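Local coordinates for protein protease LasA (Pseudomonas aeruginosa, PDB 3IT5) that cuts pentaglycine cross-links of staphylococcal peptidoglycan and degrades elastin as a secreted zinc metalloendopeptidase of the M23 family, at residues A[133-138]-A[143-148]. Sequence-based numbering, arbitrary orientation.
Sequences SLQGAS and RINVGT
R143 starts the contact as the antiparallel, non-hydrogen-bonded partner of S138. Its CA hydrogen points at A137 O in a weak C-H...O contact, and its CG lies 3.6 Å from G136 O. At I144 the backbone uses both of its polar atoms: the N-H gives to A137 O at 3.0 Å, and the carbonyl O takes the N-H of G136 at 2.9 Å. G136 is the third residue of a type II turn from L134 to A137, and its phi is positive, which favours glycine. The methyl CG2 of I144 is the branch that faces the turn, packing against A137 CB and L134 CB, both 4.1 Å away. N145 comes next, and its side chain runs alongside that of Q135, the two amide planes 71° apart. Q135 NE2 donates to N145 OD1 (2.8 Å), approaching from above the carbonyl plane. The other end of the same amide takes the V146 N-H on OE1 at 2.7 Å, almost straight at 176°. The side-chain amide of Q135 thus spans the gap beyond the last main-chain bond between the segments; CG stands anti to the backbone N and the chain bends at chi2 (63°), turning the amide toward N145 and V146. V146 closes the apolar side with CG2 4.0 Å from L134 CB. Strand 142-145 pairs on its other edge with strand 159-162, where the backbones of N145 and R143 hydrogen-bond to those of Y159 and Y161, while L134 and A137 rest on L125 of strand 121-127, so the turn joins the small four-stranded sheet to the main sheet that carries zinc ligand H122.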
ATOM      1  N   SER A 133       6.897   7.164   8.863  1.00  7.43           N
ATOM      2  CA  SER A 133       5.563   7.761   8.847  1.00  7.52           C
ATOM      3  C   SER A 133       5.084   8.110   7.441  1.00  7.55           C
ATOM      4  O   SER A 133       5.831   8.674   6.642  1.00  7.33           O
ATOM      5  CB  SER A 133       5.528   9.018   9.722  1.00  7.70           C
ATOM      6  OG  SER A 133       4.287   9.694   9.590  1.00  7.54           O
ATOM      7  N   LEU A 134       3.825   7.779   7.161  1.00  7.66           N
ATOM      8  CA  LEU A 134       3.162   8.175   5.921  1.00  7.95           C
ATOM      9  C   LEU A 134       2.805   9.667   5.867  1.00  8.22           C
ATOM     10  O   LEU A 134       2.388  10.161   4.817  1.00  8.24           O
ATOM     11  CB  LEU A 134       1.903   7.327   5.686  1.00  7.77           C
ATOM     12  CG  LEU A 134       2.092   5.899   5.160  1.00  7.60           C
ATOM     13  CD1 LEU A 134       0.803   5.111   5.299  1.00  7.12           C
ATOM     14  CD2 LEU A 134       2.583   5.887   3.708  1.00  7.12           C
ATOM     15  N   GLN A 135       2.976  10.382   6.979  1.00  8.29           N
ATOM     16  CA  GLN A 135       2.653  11.812   7.030  1.00  8.50           C
ATOM     17  C   GLN A 135       3.330  12.598   5.906  1.00  8.49           C
ATOM     18  O   GLN A 135       4.555  12.552   5.750  1.00  8.35           O
ATOM     19  CB  GLN A 135       2.987  12.414   8.406  1.00  8.60           C
ATOM     20  CG  GLN A 135       2.606  13.900   8.577  1.00  9.24           C
ATOM     21  CD  GLN A 135       1.106  14.168   8.480  1.00  9.74           C
ATOM     22  OE1 GLN A 135       0.296  13.246   8.392  1.00 10.42           O
ATOM     23  NE2 GLN A 135       0.736  15.442   8.495  1.00  9.74           N
ATOM     24  N   GLY A 136       2.514  13.288   5.110  1.00  8.24           N
ATOM     25  CA  GLY A 136       3.009  14.136   4.028  1.00  8.41           C
ATOM     26  C   GLY A 136       3.481  13.448   2.756  1.00  8.29           C
ATOM     27  O   GLY A 136       3.835  14.124   1.791  1.00  8.41           O
ATOM     28  N   ALA A 137       3.490  12.114   2.743  1.00  8.39           N
ATOM     29  CA  ALA A 137       3.945  11.349   1.576  1.00  8.48           C
ATOM     30  C   ALA A 137       2.976  11.446   0.392  1.00  8.50           C
ATOM     31  O   ALA A 137       1.757  11.431   0.576  1.00  8.46           O
ATOM     32  CB  ALA A 137       4.183   9.895   1.951  1.00  8.38           C
ATOM     33  N   SER A 138       3.527  11.550  -0.818  1.00  8.56           N
ATOM     34  CA  SER A 138       2.713  11.568  -2.038  1.00  8.49           C
ATOM     35  C   SER A 138       2.645  10.205  -2.733  1.00  8.28           C
ATOM     36  O   SER A 138       3.650   9.504  -2.861  1.00  8.05           O
ATOM     37  CB  SER A 138       3.207  12.623  -3.032  1.00  8.34           C
ATOM     38  OG  SER A 138       2.884  13.936  -2.605  1.00  9.77           O
ATOM     39  N   ARG A 143      -1.468  13.635  -1.414  1.00  8.96           N
ATOM     40  CA  ARG A 143      -0.661  13.758  -0.209  1.00  9.43           C
ATOM     41  C   ARG A 143      -1.480  13.212   0.951  1.00  9.33           C
ATOM     42  O   ARG A 143      -2.625  13.618   1.160  1.00  9.27           O
ATOM     43  CB  ARG A 143      -0.280  15.218   0.057  1.00  9.54           C
ATOM     44  CG  ARG A 143       0.505  15.432   1.352  1.00 10.58           C
ATOM     45  CD  ARG A 143       0.673  16.910   1.677  1.00 12.31           C
ATOM     46  NE  ARG A 143       1.670  17.546   0.819  1.00 14.86           N
ATOM     47  CZ  ARG A 143       2.155  18.774   0.998  1.00 16.00           C
ATOM     48  NH1 ARG A 143       1.744  19.524   2.016  1.00 16.33           N
ATOM     49  NH2 ARG A 143       3.062  19.252   0.157  1.00 16.23           N
ATOM     50  N   ILE A 144      -0.894  12.287   1.700  1.00  9.27           N
ATOM     51  CA  ILE A 144      -1.597  11.646   2.809  1.00  9.27           C
ATOM     52  C   ILE A 144      -1.378  12.388   4.133  1.00  9.16           C
ATOM     53  O   ILE A 144      -0.259  12.808   4.456  1.00  9.21           O
ATOM     54  CB  ILE A 144      -1.250  10.128   2.904  1.00  9.36           C
ATOM     55  CG1 ILE A 144      -1.988   9.448   4.065  1.00  9.92           C
ATOM     56  CG2 ILE A 144       0.251   9.906   3.004  1.00  9.95           C
ATOM     57  CD1 ILE A 144      -2.030   7.923   3.955  1.00 10.88           C
ATOM     58  N   ASN A 145      -2.469  12.587   4.864  1.00  8.88           N
ATOM     59  CA  ASN A 145      -2.400  13.050   6.238  1.00  8.93           C
ATOM     60  C   ASN A 145      -2.784  11.898   7.154  1.00  9.07           C
ATOM     61  O   ASN A 145      -3.813  11.242   6.957  1.00  8.61           O
ATOM     62  CB  ASN A 145      -3.319  14.249   6.467  1.00  8.89           C
ATOM     63  CG  ASN A 145      -2.989  15.008   7.745  1.00  9.44           C
ATOM     64  OD1 ASN A 145      -1.982  15.719   7.818  1.00  9.46           O
ATOM     65  ND2 ASN A 145      -3.853  14.883   8.749  1.00  8.81           N
ATOM     66  N   VAL A 146      -1.931  11.665   8.143  1.00  9.09           N
ATOM     67  CA  VAL A 146      -2.062  10.574   9.096  1.00  9.52           C
ATOM     68  C   VAL A 146      -2.997  10.949  10.261  1.00  9.76           C
ATOM     69  O   VAL A 146      -2.882  12.036  10.837  1.00  9.75           O
ATOM     70  CB  VAL A 146      -0.635  10.156   9.575  1.00  9.44           C
ATOM     71  CG1 VAL A 146      -0.561   9.898  11.063  1.00  9.53           C
ATOM     72  CG2 VAL A 146      -0.103   8.984   8.742  1.00  9.12           C
ATOM     73  N   GLY A 147      -3.920  10.042  10.588  1.00 10.14           N
ATOM     74  CA  GLY A 147      -4.879  10.226  11.688  1.00 10.43           C
ATOM     75  C   GLY A 147      -4.249  10.177  13.074  1.00 10.70           C
ATOM     76  O   GLY A 147      -3.028  10.087  13.202  1.00 10.88           O
ATOM     77  N   THR A 148      -5.082  10.218  14.112  1.00 10.70           N
ATOM     78  CA  THR A 148      -4.588  10.356  15.493  1.00 10.86           C
ATOM     79  C   THR A 148      -4.439   9.039  16.268  1.00 10.81           C
ATOM     80  O   THR A 148      -3.745   8.987  17.285  1.00 10.77           O
ATOM     81  CB  THR A 148      -5.430  11.366  16.311  1.00 10.70           C
ATOM     82  OG1 THR A 148      -6.821  11.032  16.218  1.00 11.07           O
ATOM     83  CG2 THR A 148      -5.223  12.778  15.784  1.00 11.24           C
TER